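Local structure of tetraacyldisaccharide 4'-kinase (Aquifex aeolicus, 4EHW) at residues A99-Y104 with D283-Q288; N153-K158 with K177-A182; D183-T188 with F197-P202; E275-T280 with E291-L296. The protein is the 4'-kinase of lipid A biosynthesis, a P-loop enzyme that probably transfers the gamma-phosphate of ATP to a tetraacyldisaccharide 1-phosphate to form lipid IVA. All blocks are in the same frame, centred on the assembly; numbering follows the deposited sequence.

Interaction 1. Residues A99-Y104 with D283-Q288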
loop_
_atom_site.group_PDB
_atom_site.type_symbol
_atom_site.label_atom_id
_atom_site.label_comp_id
_atom_site.label_asym_id
_atom_site.label_seq_id
_atom_site.Cartn_x
_atom_site.Cartn_y
_atom_site.Cartn_z
ATOM N N ALA A 99 8.655 -9.365 9.111
ATOM C CA ALA A 99 8.202 -8.023 8.782
ATOM C C ALA A 99 6.717 -7.934 8.405
ATOM O O ALA A 99 6.063 -6.904 8.641
ATOM C CB ALA A 99 9.069 -7.442 7.657
ATOM N N GLY A 100 6.184 -9.000 7.814
ATOM C CA GLY A 100 4.872 -8.922 7.188
ATOM C C GLY A 100 5.056 -8.607 5.716
ATOM O O GLY A 100 6.017 -7.942 5.330
ATOM N N ASP A 101 4.149 -9.092 4.880
ATOM C CA ASP A 101 4.323 -8.959 3.440
ATOM C C ASP A 101 4.478 -7.505 2.976
ATOM O O ASP A 101 5.441 -7.168 2.277
ATOM C CB ASP A 101 3.198 -9.676 2.679
ATOM C CG ASP A 101 3.376 -11.188 2.668
ATOM O OD1 ASP A 101 4.209 -11.686 3.456
ATOM O OD2 ASP A 101 2.696 -11.886 1.880
ATOM N N GLU A 102 3.524 -6.660 3.341
ATOM C CA GLU A 102 3.486 -5.282 2.869
ATOM C C GLU A 102 4.696 -4.428 3.227
ATOM O O GLU A 102 5.335 -3.866 2.349
ATOM C CB GLU A 102 2.200 -4.599 3.328
ATOM C CG GLU A 102 0.962 -5.078 2.597
ATOM C CD GLU A 102 0.367 -6.331 3.212
ATOM O OE1 GLU A 102 0.704 -6.642 4.372
ATOM O OE2 GLU A 102 -0.438 -7.005 2.540
ATOM N N PRO A 103 5.003 -4.317 4.510
ATOM C CA PRO A 103 6.145 -3.508 4.949
ATOM C C PRO A 103 7.439 -4.025 4.321
ATOM O O PRO A 103 8.324 -3.239 3.945
ATOM C CB PRO A 103 6.191 -3.742 6.462
ATOM C CG PRO A 103 4.806 -4.229 6.822
ATOM C CD PRO A 103 4.394 -5.054 5.632
ATOM N N TYR A 104 7.560 -5.342 4.185
ATOM C CA TYR A 104 8.767 -5.869 3.547
ATOM C C TYR A 104 8.811 -5.434 2.078
ATOM O O TYR A 104 9.821 -4.911 1.604
ATOM C CB TYR A 104 8.877 -7.385 3.684
ATOM C CG TYR A 104 10.243 -7.892 3.292
ATOM C CD1 TYR A 104 11.284 -7.956 4.221
ATOM C CD2 TYR A 104 10.501 -8.296 1.989
ATOM C CE1 TYR A 104 12.547 -8.407 3.850
ATOM C CE2 TYR A 104 11.748 -8.753 1.613
ATOM C CZ TYR A 104 12.770 -8.806 2.541
ATOM O OH TYR A 104 14.004 -9.263 2.144
ATOM N N ASP A 283 4.139 -12.348 -3.490
ATOM C CA ASP A 283 4.676 -13.693 -3.527
ATOM C C ASP A 283 6.176 -13.614 -3.785
ATOM O O ASP A 283 6.947 -14.378 -3.221
ATOM C CB ASP A 283 4.004 -14.529 -4.611
ATOM C CG ASP A 283 2.522 -14.701 -4.377
ATOM O OD1 ASP A 283 2.153 -15.568 -3.556
ATOM O OD2 ASP A 283 1.732 -13.970 -5.020
ATOM N N LEU A 284 6.585 -12.661 -4.620
ATOM C CA LEU A 284 7.963 -12.592 -5.107
ATOM C C LEU A 284 8.964 -12.393 -3.963
ATOM O O LEU A 284 10.042 -12.991 -3.959
ATOM C CB LEU A 284 8.098 -11.485 -6.159
ATOM C CG LEU A 284 9.379 -11.345 -6.993
ATOM C CD1 LEU A 284 9.695 -12.631 -7.746
ATOM C CD2 LEU A 284 9.200 -10.180 -7.986
ATOM N N ILE A 285 8.589 -11.589 -2.970
ATOM C CA ILE A 285 9.476 -11.342 -1.831
ATOM C C ILE A 285 9.867 -12.650 -1.156
ATOM O O ILE A 285 10.852 -12.700 -0.418
ATOM C CB ILE A 285 8.838 -10.423 -0.764
ATOM C CG1 ILE A 285 7.566 -11.054 -0.187
ATOM C CG2 ILE A 285 8.551 -9.015 -1.341
ATOM C CD1 ILE A 285 6.955 -10.241 0.962
ATOM N N LYS A 286 9.093 -13.705 -1.404
ATOM C CA LYS A 286 9.310 -14.990 -0.734
ATOM C C LYS A 286 10.214 -15.886 -1.574
ATOM O O LYS A 286 10.594 -16.984 -1.168
ATOM C CB LYS A 286 7.955 -15.670 -0.452
ATOM C CG LYS A 286 7.019 -14.791 0.395
ATOM C CD LYS A 286 5.597 -15.340 0.506
ATOM C CE LYS A 286 4.655 -14.242 1.022
ATOM N NZ LYS A 286 3.215 -14.519 0.779
ATOM N N LEU A 287 10.579 -15.399 -2.753
ATOM C CA LEU A 287 11.319 -16.222 -3.688
ATOM C C LEU A 287 12.610 -15.541 -4.105
ATOM O O LEU A 287 13.014 -15.607 -5.272
ATOM C CB LEU A 287 10.433 -16.501 -4.916
ATOM C CG LEU A 287 9.227 -17.377 -4.590
ATOM C CD1 LEU A 287 8.213 -17.331 -5.703
ATOM C CD2 LEU A 287 9.689 -18.819 -4.343
ATOM N N GLN A 288 13.263 -14.882 -3.154
ATOM C CA GLN A 288 14.481 -14.160 -3.486
ATOM C C GLN A 288 15.490 -15.145 -4.058
ATOM O O GLN A 288 15.673 -16.229 -3.517
ATOM C CB GLN A 288 15.074 -13.467 -2.257
ATOM C CG GLN A 288 16.342 -12.662 -2.594
ATOM C CD GLN A 288 17.062 -12.126 -1.355
ATOM O OE1 GLN A 288 16.472 -12.028 -0.274
ATOM N NE2 GLN A 288 18.341 -11.786 -1.509
HETATM O O HOH W 1 13.526 -10.534 -0.863
#
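Asp101 and Lys286 form a salt bridge across this contact, with Lys286 NZ 2.9 Å from Asp101 OD2. The ammonium meets the oxygen on its syn side, 18° out of the carboxylate plane, at the end of a lysine chain that stays extended beyond CG and crosses the aspartate side chain at about a right angle. Replacing Asp101 with an alanine would probably leave the Lys286 ammonium without its carboxylate mate and set the end of the lysine free to swing. A looser polar link runs through one water, which lies 3.3 Å from Tyr104 OH and gives weak hydrogen bonds to Ile285 O and Gln288 OE1. The two segments belong to different lobes of the enzyme: Asp101 opens helix 101-109, with Gly100 as its N-cap, on the P-loop side, about 9 Å between side chains from Thr54 of the predicted ATP site, whereas Lys286 lies in the Leu284-Leu287 turn near helix 281-284. Between the two polar links sits Ile285. Its CG1 is flanked by both backbone arms (chi1 61°), which carries CD1 to 3.7 Å from Asp101 O, while CG2 comes in plane to the edge of the Tyr104 ring, 3.9 Å from Tyr104 CD2. Ile285 CB is equally near CD2 of Tyr104, but approaches the ring obliquely. Trp96 of helix 96-99 touches Asp101, Ile285 and Lys286 alike.

Interaction 2. Residues N153-K158 with K177-A182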
loop_
_atom_site.group_PDB
_atom_site.type_symbol
_atom_site.label_atom_id
_atom_site.label_comp_id
_atom_site.label_asym_id
_atom_site.label_seq_id
_atom_site.Cartn_x
_atom_site.Cartn_y
_atom_site.Cartn_z
ATOM N N ASN A 153 -3.790 14.649 6.006
ATOM C CA ASN A 153 -4.642 13.466 5.945
ATOM C C ASN A 153 -5.049 13.210 4.493
ATOM O O ASN A 153 -5.967 13.849 3.960
ATOM C CB ASN A 153 -5.891 13.697 6.797
ATOM C CG ASN A 153 -6.485 12.407 7.335
ATOM O OD1 ASN A 153 -5.854 11.336 7.297
ATOM N ND2 ASN A 153 -7.698 12.505 7.869
ATOM N N ILE A 154 -4.352 12.293 3.833
ATOM C CA ILE A 154 -4.654 11.997 2.437
ATOM C C ILE A 154 -5.574 10.781 2.324
ATOM O O ILE A 154 -5.281 9.709 2.873
ATOM C CB ILE A 154 -3.369 11.727 1.641
ATOM C CG1 ILE A 154 -2.450 12.953 1.687
ATOM C CG2 ILE A 154 -3.705 11.357 0.196
ATOM C CD1 ILE A 154 -1.140 12.751 0.951
ATOM N N LEU A 155 -6.682 10.945 1.605
ATOM C CA LEU A 155 -7.672 9.876 1.448
ATOM C C LEU A 155 -7.803 9.405 -0.004
ATOM O O LEU A 155 -8.055 10.205 -0.907
ATOM C CB LEU A 155 -9.039 10.344 1.942
ATOM C CG LEU A 155 -10.144 9.289 1.831
ATOM C CD1 LEU A 155 -9.882 8.175 2.860
ATOM C CD2 LEU A 155 -11.535 9.920 2.042
ATOM N N LEU A 156 -7.644 8.103 -0.214
ATOM C CA LEU A 156 -7.771 7.517 -1.537
ATOM C C LEU A 156 -9.206 7.088 -1.805
ATOM O O LEU A 156 -9.861 6.484 -0.947
ATOM C CB LEU A 156 -6.862 6.284 -1.676
ATOM C CG LEU A 156 -5.452 6.506 -2.225
ATOM C CD1 LEU A 156 -4.717 7.497 -1.329
ATOM C CD2 LEU A 156 -4.681 5.181 -2.313
ATOM N N LEU A 157 -9.681 7.363 -3.013
ATOM C CA LEU A 157 -11.033 6.994 -3.413
ATOM C C LEU A 157 -11.053 6.485 -4.838
ATOM O O LEU A 157 -10.557 7.154 -5.754
ATOM C CB LEU A 157 -11.939 8.210 -3.337
ATOM C CG LEU A 157 -12.556 8.524 -1.983
ATOM C CD1 LEU A 157 -11.448 8.910 -1.033
ATOM C CD2 LEU A 157 -13.555 9.649 -2.136
ATOM N N LYS A 158 -11.634 5.305 -5.027
ATOM C CA LYS A 158 -11.872 4.770 -6.367
ATOM C C LYS A 158 -13.359 4.855 -6.657
ATOM O O LYS A 158 -14.174 4.897 -5.729
ATOM C CB LYS A 158 -11.437 3.314 -6.447
ATOM C CG LYS A 158 -12.190 2.436 -5.469
ATOM C CD LYS A 158 -11.787 0.982 -5.589
ATOM C CE LYS A 158 -12.067 0.267 -4.284
ATOM N NZ LYS A 158 -11.902 -1.194 -4.443
ATOM N N LYS A 177 -19.713 10.146 4.046
ATOM C CA LYS A 177 -19.600 11.456 4.670
ATOM C C LYS A 177 -18.258 11.681 5.356
ATOM O O LYS A 177 -17.878 12.832 5.603
ATOM C CB LYS A 177 -20.705 11.660 5.703
ATOM C CG LYS A 177 -20.709 10.600 6.802
ATOM C CD LYS A 177 -21.334 11.140 8.081
ATOM C CE LYS A 177 -21.907 10.023 8.938
ATOM N NZ LYS A 177 -22.114 10.444 10.359
ATOM N N GLU A 178 -17.538 10.606 5.681
ATOM C CA GLU A 178 -16.277 10.761 6.422
ATOM C C GLU A 178 -15.188 11.336 5.528
ATOM O O GLU A 178 -14.148 11.792 6.007
ATOM C CB GLU A 178 -15.820 9.442 7.063
ATOM C CG GLU A 178 -16.733 8.931 8.170
ATOM C CD GLU A 178 -17.059 9.996 9.210
ATOM O OE1 GLU A 178 -18.146 9.907 9.823
ATOM O OE2 GLU A 178 -16.223 10.902 9.436
ATOM N N ILE A 179 -15.435 11.305 4.225
ATOM C CA ILE A 179 -14.551 11.952 3.258
ATOM C C ILE A 179 -14.172 13.371 3.690
ATOM O O ILE A 179 -13.087 13.855 3.376
ATOM C CB ILE A 179 -15.242 12.013 1.879
ATOM C CG1 ILE A 179 -15.253 10.624 1.245
ATOM C CG2 ILE A 179 -14.538 12.983 0.937
ATOM C CD1 ILE A 179 -16.064 10.567 -0.045
ATOM N N ARG A 180 -15.055 14.043 4.419
ATOM C CA ARG A 180 -14.796 15.439 4.738
ATOM C C ARG A 180 -13.635 15.657 5.707
ATOM O O ARG A 180 -13.096 16.772 5.749
ATOM C CB ARG A 180 -16.067 16.176 5.190
ATOM C CG ARG A 180 -16.668 15.706 6.491
ATOM C CD ARG A 180 -17.951 16.488 6.797
ATOM N NE ARG A 180 -17.689 17.902 7.059
ATOM C CZ ARG A 180 -18.639 18.822 7.225
ATOM N NH1 ARG A 180 -19.916 18.469 7.160
ATOM N NH2 ARG A 180 -18.315 20.094 7.468
ATOM N N ARG A 181 -13.246 14.610 6.458
ATOM C CA ARG A 181 -12.103 14.656 7.392
ATOM C C ARG A 181 -10.778 14.819 6.661
ATOM O O ARG A 181 -9.749 15.135 7.273
ATOM C CB ARG A 181 -11.952 13.337 8.185
ATOM C CG ARG A 181 -13.064 12.961 9.131
ATOM C CD ARG A 181 -12.550 12.179 10.364
ATOM N NE ARG A 181 -11.764 10.961 10.099
ATOM C CZ ARG A 181 -12.284 9.759 9.839
ATOM N NH1 ARG A 181 -13.604 9.600 9.750
ATOM N NH2 ARG A 181 -11.483 8.710 9.640
ATOM N N ALA A 182 -10.784 14.525 5.366
ATOM C CA ALA A 182 -9.542 14.426 4.606
ATOM C C ALA A 182 -9.033 15.816 4.262
ATOM O O ALA A 182 -9.824 16.737 4.117
ATOM C CB ALA A 182 -9.778 13.626 3.336
HETATM O O HOH W 2 -8.868 10.609 9.943
#
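Leu155 reaches Ile179 because its CG stands opposite the backbone N (chi1 -179°), which extends the side chain from the strand and sets CD2 3.8 Å from Ile179 CA. In Asn153 a similar torsion (chi1 -153°) directs the amide to the end of the 3-10 turn, where ND2 gives Arg181 O a weak hydrogen bond of 3.4 Å. Between them, Ala182 CB meets Leu155 CB at 3.6 Å. Further along, Leu157 CD2 presses on Ile179 CD1 at 3.4 Å, tighter than usual for two methyls. These side chains join strand 152-158 of the P-loop core to the segment that leads into its parallel neighbour, strand 184-188; Lys158, at the other end of the strand, bonds Gly50 O of the predicted ATP site. One water accepts from both Asn153 ND2 and Arg181 NE, lying in plane at the guanidinium edge. Arg181 NH1 also bridges to Glu178 OE2 (2.9 Å) and to Glu174, while Asn153 OD1 takes a bond from Arg150. The chemistry is thus divided: aliphatic groups fill the interior, and at the strand's start a water-linked amide and guanidinium, each with further partners, are likely to hold their rotations fixed.

Interaction 3. Residues D183-T188 with F197-P202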
loop_
_atom_site.group_PDB
_atom_site.type_symbol
_atom_site.label_atom_id
_atom_site.label_comp_id
_atom_site.label_asym_id
_atom_site.label_seq_id
_atom_site.Cartn_x
_atom_site.Cartn_y
_atom_site.Cartn_z
ATOM N N ASP A 183 -7.718 15.969 4.134
ATOM C CA ASP A 183 -7.139 17.237 3.703
ATOM C C ASP A 183 -7.081 17.280 2.179
ATOM O O ASP A 183 -7.122 18.358 1.564
ATOM C CB ASP A 183 -5.707 17.401 4.245
ATOM C CG ASP A 183 -5.664 17.588 5.750
ATOM O OD1 ASP A 183 -6.464 18.392 6.281
ATOM O OD2 ASP A 183 -4.827 16.932 6.409
ATOM N N ALA A 184 -6.965 16.097 1.584
ATOM C CA ALA A 184 -6.793 15.967 0.146
ATOM C C ALA A 184 -7.258 14.599 -0.341
ATOM O O ALA A 184 -7.206 13.611 0.400
ATOM C CB ALA A 184 -5.340 16.208 -0.236
ATOM N N LEU A 185 -7.721 14.549 -1.586
ATOM C CA LEU A 185 -8.228 13.308 -2.158
ATOM C C LEU A 185 -7.400 12.854 -3.352
ATOM O O LEU A 185 -6.980 13.668 -4.185
ATOM C CB LEU A 185 -9.683 13.474 -2.595
ATOM C CG LEU A 185 -10.649 13.720 -1.438
ATOM C CD1 LEU A 185 -12.071 13.887 -1.956
ATOM C CD2 LEU A 185 -10.568 12.570 -0.467
ATOM N N VAL A 186 -7.173 11.546 -3.426
ATOM C CA VAL A 186 -6.548 10.926 -4.580
ATOM C C VAL A 186 -7.541 9.935 -5.188
ATOM O O VAL A 186 -7.995 9.009 -4.509
ATOM C CB VAL A 186 -5.261 10.214 -4.165
ATOM C CG1 VAL A 186 -4.560 9.637 -5.381
ATOM C CG2 VAL A 186 -4.356 11.196 -3.442
ATOM N N LEU A 187 -7.894 10.149 -6.454
ATOM C CA LEU A 187 -8.899 9.336 -7.138
ATOM C C LEU A 187 -8.202 8.229 -7.943
ATOM O O LEU A 187 -7.546 8.483 -8.965
ATOM C CB LEU A 187 -9.768 10.215 -8.044
ATOM C CG LEU A 187 -10.248 11.519 -7.395
ATOM C CD1 LEU A 187 -11.048 12.373 -8.397
ATOM C CD2 LEU A 187 -11.065 11.235 -6.149
ATOM N N THR A 188 -8.359 6.997 -7.476
ATOM C CA THR A 188 -7.551 5.890 -7.952
ATOM C C THR A 188 -8.206 5.120 -9.090
ATOM O O THR A 188 -9.341 5.396 -9.473
ATOM C CB THR A 188 -7.264 4.920 -6.796
ATOM O OG1 THR A 188 -8.504 4.436 -6.269
ATOM C CG2 THR A 188 -6.497 5.635 -5.678
ATOM N N PHE A 197 -14.534 14.025 -9.309
ATOM C CA PHE A 197 -15.131 14.210 -7.985
ATOM C C PHE A 197 -14.809 15.659 -7.589
ATOM O O PHE A 197 -13.672 16.117 -7.762
ATOM C CB PHE A 197 -14.619 13.119 -7.036
ATOM C CG PHE A 197 -15.409 12.989 -5.755
ATOM C CD1 PHE A 197 -16.675 12.426 -5.763
ATOM C CD2 PHE A 197 -14.877 13.406 -4.536
ATOM C CE1 PHE A 197 -17.406 12.293 -4.584
ATOM C CE2 PHE A 197 -15.610 13.279 -3.345
ATOM C CZ PHE A 197 -16.868 12.718 -3.371
ATOM N N PHE A 198 -15.803 16.392 -7.086
ATOM C CA PHE A 198 -15.566 17.775 -6.667
ATOM C C PHE A 198 -16.059 18.137 -5.275
ATOM O O PHE A 198 -17.264 18.131 -5.009
ATOM C CB PHE A 198 -16.256 18.865 -7.489
ATOM C CG PHE A 198 -15.829 20.269 -7.112
ATOM C CD1 PHE A 198 -14.690 20.835 -7.673
ATOM C CD2 PHE A 198 -16.559 21.019 -6.195
ATOM C CE1 PHE A 198 -14.287 22.126 -7.332
ATOM C CE2 PHE A 198 -16.159 22.316 -5.847
ATOM C CZ PHE A 198 -15.023 22.868 -6.418
ATOM N N THR A 199 -15.111 18.459 -4.400
ATOM C CA THR A 199 -15.415 18.757 -3.013
ATOM C C THR A 199 -14.828 20.087 -2.552
ATOM O O THR A 199 -15.148 20.561 -1.452
ATOM C CB THR A 199 -14.971 17.498 -2.252
ATOM O OG1 THR A 199 -15.233 17.665 -0.852
ATOM C CG2 THR A 199 -13.476 17.247 -2.458
ATOM N N GLY A 200 -13.972 20.687 -3.386
ATOM C CA GLY A 200 -13.293 21.915 -3.011
ATOM C C GLY A 200 -11.939 21.521 -2.426
ATOM O O GLY A 200 -11.003 22.339 -2.406
ATOM N N LYS A 201 -11.812 20.278 -1.952
ATOM C CA LYS A 201 -10.533 19.826 -1.389
ATOM C C LYS A 201 -9.540 19.646 -2.514
ATOM O O LYS A 201 -9.916 19.261 -3.624
ATOM C CB LYS A 201 -10.669 18.481 -0.659
ATOM C CG LYS A 201 -11.560 18.489 0.562
ATOM C CD LYS A 201 -11.537 17.128 1.234
ATOM C CE LYS A 201 -12.486 17.096 2.431
ATOM N NZ LYS A 201 -12.158 18.144 3.441
ATOM N N PRO A 202 -8.260 19.897 -2.235
ATOM C CA PRO A 202 -7.277 19.502 -3.248
ATOM C C PRO A 202 -7.531 18.035 -3.639
ATOM O O PRO A 202 -7.688 17.166 -2.769
ATOM C CB PRO A 202 -5.940 19.648 -2.511
ATOM C CG PRO A 202 -6.226 20.679 -1.420
ATOM C CD PRO A 202 -7.639 20.409 -0.998
#
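Phe197 presents the edge of its ring to Leu185, whose CD1 lies near the ring plane, 3.8 Å from Phe197 CD2. The neighbouring ring, Phe198, turns away from the strand and has Gly200 N over one face, offset toward the rim. Leu185 CD1 serves a second partner, Thr199 CG2, at 3.7 Å; with Thr199 OG1 opposite the backbone N (chi1 -180°), it is the methyl branch that is offered to the leucine. Leu187 lies across the base of Phe197 at about a right angle, CD1 to CB 3.9 Å, so both leucines of this strand face meet one aromatic side chain. At the far end the backbones join. Leu185 N donates to Pro202 O over 2.9 Å, nearly straight at 165° and in the carbonyl plane, and Ala184 CA adds a CH...O contact to the same oxygen at 3.3 Å. This is where the loop returns to become strand 203-214, the parallel neighbour of strand 184-188. Leu311 of helix 305-313 touches both Ala184 and Pro202. The Leu185-Pro202 bond, the one backbone bond between these segments, probably helps set the register of strand 203-214, which continues with Phe204 pairing to Leu185. Phe197 and Thr199 meet the leucines through apolar contacts with little directional demand, whereas the Lys201 ammonium adds polar bonds to Arg180 O and Ala182 O, just before the strand.

Interaction 4. Residues E275-T280 with E291-L296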
loop_
_atom_site.group_PDB
_atom_site.type_symbol
_atom_site.label_atom_id
_atom_site.label_comp_id
_atom_site.label_asym_id
_atom_site.label_seq_id
_atom_site.Cartn_x
_atom_site.Cartn_y
_atom_site.Cartn_z
ATOM N N GLU A 275 11.830 -22.443 -17.528
ATOM C CA GLU A 275 10.486 -21.908 -17.698
ATOM C C GLU A 275 10.341 -20.558 -17.023
ATOM O O GLU A 275 10.970 -20.276 -15.991
ATOM C CB GLU A 275 9.438 -22.897 -17.181
ATOM C CG GLU A 275 9.440 -24.226 -17.941
ATOM C CD GLU A 275 9.111 -24.062 -19.420
ATOM O OE1 GLU A 275 8.130 -23.355 -19.728
ATOM O OE2 GLU A 275 9.831 -24.631 -20.272
ATOM N N ILE A 276 9.512 -19.712 -17.610
ATOM C CA ILE A 276 9.353 -18.361 -17.108
ATOM C C ILE A 276 8.143 -18.317 -16.206
ATOM O O ILE A 276 7.043 -18.683 -16.620
ATOM C CB ILE A 276 9.205 -17.364 -18.279
ATOM C CG1 ILE A 276 10.531 -17.265 -19.047
ATOM C CG2 ILE A 276 8.786 -15.996 -17.777
ATOM C CD1 ILE A 276 10.452 -16.449 -20.355
ATOM N N TYR A 277 8.348 -17.880 -14.966
ATOM C CA TYR A 277 7.256 -17.760 -14.003
ATOM C C TYR A 277 6.834 -16.298 -13.770
ATOM O O TYR A 277 7.692 -15.420 -13.624
ATOM C CB TYR A 277 7.675 -18.380 -12.669
ATOM C CG TYR A 277 7.789 -19.881 -12.724
ATOM C CD1 TYR A 277 6.683 -20.687 -12.494
ATOM C CD2 TYR A 277 9.001 -20.498 -12.998
ATOM C CE1 TYR A 277 6.775 -22.077 -12.548
ATOM C CE2 TYR A 277 9.106 -21.885 -13.045
ATOM C CZ TYR A 277 7.985 -22.669 -12.828
ATOM O OH TYR A 277 8.088 -24.045 -12.868
ATOM N N LEU A 278 5.520 -16.057 -13.734
ATOM C CA LEU A 278 4.955 -14.781 -13.310
ATOM C C LEU A 278 4.136 -14.978 -12.044
ATOM O O LEU A 278 3.340 -15.912 -11.962
ATOM C CB LEU A 278 4.072 -14.170 -14.408
ATOM C CG LEU A 278 4.699 -12.957 -15.089
ATOM C CD1 LEU A 278 6.023 -13.382 -15.688
ATOM C CD2 LEU A 278 3.801 -12.363 -16.156
ATOM N N THR A 279 4.350 -14.110 -11.056
ATOM C CA THR A 279 3.561 -14.122 -9.827
ATOM C C THR A 279 3.349 -12.690 -9.330
ATOM O O THR A 279 3.617 -11.733 -10.073
ATOM C CB THR A 279 4.218 -14.969 -8.733
ATOM O OG1 THR A 279 3.346 -15.034 -7.597
ATOM C CG2 THR A 279 5.575 -14.365 -8.311
ATOM N N THR A 280 2.876 -12.518 -8.092
ATOM C CA THR A 280 2.642 -11.156 -7.581
ATOM C C THR A 280 3.813 -10.659 -6.739
ATOM O O THR A 280 4.509 -11.456 -6.109
ATOM C CB THR A 280 1.369 -11.034 -6.702
ATOM O OG1 THR A 280 1.616 -11.628 -5.420
ATOM C CG2 THR A 280 0.160 -11.700 -7.372
ATOM N N GLU A 291 15.789 -17.410 -10.278
ATOM C CA GLU A 291 15.776 -16.660 -11.534
ATOM C C GLU A 291 14.632 -17.109 -12.425
ATOM O O GLU A 291 14.010 -18.155 -12.195
ATOM C CB GLU A 291 17.116 -16.705 -12.265
ATOM C CG GLU A 291 17.579 -18.072 -12.694
ATOM C CD GLU A 291 18.948 -18.009 -13.342
ATOM O OE1 GLU A 291 19.691 -17.053 -13.027
ATOM O OE2 GLU A 291 19.273 -18.896 -14.166
ATOM N N ASN A 292 14.333 -16.300 -13.431
ATOM C CA ASN A 292 13.187 -16.588 -14.283
ATOM C C ASN A 292 11.836 -16.563 -13.548
ATOM O O ASN A 292 10.850 -17.117 -14.038
ATOM C CB ASN A 292 13.388 -17.917 -14.995
ATOM C CG ASN A 292 14.504 -17.854 -16.010
ATOM O OD1 ASN A 292 14.652 -16.858 -16.725
ATOM N ND2 ASN A 292 15.304 -18.914 -16.075
ATOM N N VAL A 293 11.803 -15.932 -12.374
ATOM C CA VAL A 293 10.560 -15.648 -11.671
ATOM C C VAL A 293 10.359 -14.128 -11.614
ATOM O O VAL A 293 11.167 -13.406 -11.049
ATOM C CB VAL A 293 10.582 -16.212 -10.240
ATOM C CG1 VAL A 293 9.280 -15.860 -9.518
ATOM C CG2 VAL A 293 10.807 -17.729 -10.251
ATOM N N PHE A 294 9.274 -13.635 -12.186
ATOM C CA PHE A 294 9.053 -12.185 -12.235
ATOM C C PHE A 294 7.685 -11.744 -11.697
ATOM O O PHE A 294 6.776 -12.568 -11.542
ATOM C CB PHE A 294 9.207 -11.682 -13.679
ATOM C CG PHE A 294 10.487 -12.126 -14.347
ATOM C CD1 PHE A 294 11.640 -11.364 -14.238
ATOM C CD2 PHE A 294 10.540 -13.311 -15.062
ATOM C CE1 PHE A 294 12.825 -11.768 -14.840
ATOM C CE2 PHE A 294 11.728 -13.726 -15.672
ATOM C CZ PHE A 294 12.867 -12.946 -15.562
ATOM N N ALA A 295 7.557 -10.447 -11.404
ATOM C CA ALA A 295 6.261 -9.838 -11.107
ATOM C C ALA A 295 6.099 -8.639 -12.007
ATOM O O ALA A 295 7.085 -8.091 -12.503
ATOM C CB ALA A 295 6.172 -9.399 -9.648
ATOM N N LEU A 296 4.854 -8.218 -12.206
ATOM C CA LEU A 296 4.565 -7.083 -13.064
ATOM C C LEU A 296 4.847 -5.783 -12.326
ATOM O O LEU A 296 4.577 -5.667 -11.125
ATOM C CB LEU A 296 3.112 -7.136 -13.518
ATOM C CG LEU A 296 2.730 -8.409 -14.271
ATOM C CD1 LEU A 296 1.214 -8.520 -14.392
ATOM C CD2 LEU A 296 3.382 -8.425 -15.650
HETATM O O HOH W 3 2.828 -9.101 -10.929
#
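Tyr277 pairs with Val293 and Leu278 with Phe294 in parallel register, the short strand axes approaching to 4.6 Å with a left-handed crossing of -38°. These strands are the two arms of a beta-alpha-beta unit whose helix, 281-284, lies between them in the chain. Phe294 is gripped by both its backbone groups: its N donates to Tyr277 O at 2.8 Å, and its O accepts from Thr279 N at 2.9 Å, nearly along the C=O axis. A third bond, Tyr277 N to Asn292 O, is close to linear at 174°. On one face Tyr277 CB lies 4.0 Å from Val293 CG2, and Thr279 CG2 nears Val293 CG1 obliquely; helix 281-284 packs here through Leu284, which touches Val293 and Ala295. The Tyr277 ring leads away from the partner strand, CG beside the backbone N (chi1 -70°), and its hydroxyl bonds Glu272 N, just as Thr279 OG1 bonds Phe234 O of strand 231-235. The face carrying Leu278 and Phe294 is apolar in its contacts across the strands. Leu278 CD1 crosses toward Phe294 CB, Ile276 CG2 comes to the phenylalanine ring edge, and Leu278 CD2 meets Leu296 CD2 at 4.0 Å beside helix 242-249. Beyond Phe294, Thr279 O and Leu296 N are 4.3 Å apart. One water bridges them, donating to Thr279 O at 2.9 Å and accepting from Leu296 N at 2.6 Å.

Interactions 2 and 3 share the P-loop side of the molecule, their centres about 7 Å apart: strands 152-158 and 184-188 are neighbours, so one contact continues where the other ends. Interaction 4 lies across the chain's centre from both, yet touches interaction 1 through Leu284 and Leu287; the centres of interactions 2 and 4 are about 36 Å apart. Interactions 2 and 4 are the buried ones, but interaction 2 depends on side chains whereas interaction 4 adds regular strand pairing to its packing. Interaction 3 is partly buried, a strand flanked by a loop. Interaction 1, also partly buried, is the one that spans the two lobes, and there a salt bridge and a water-mediated link replace backbone bonding.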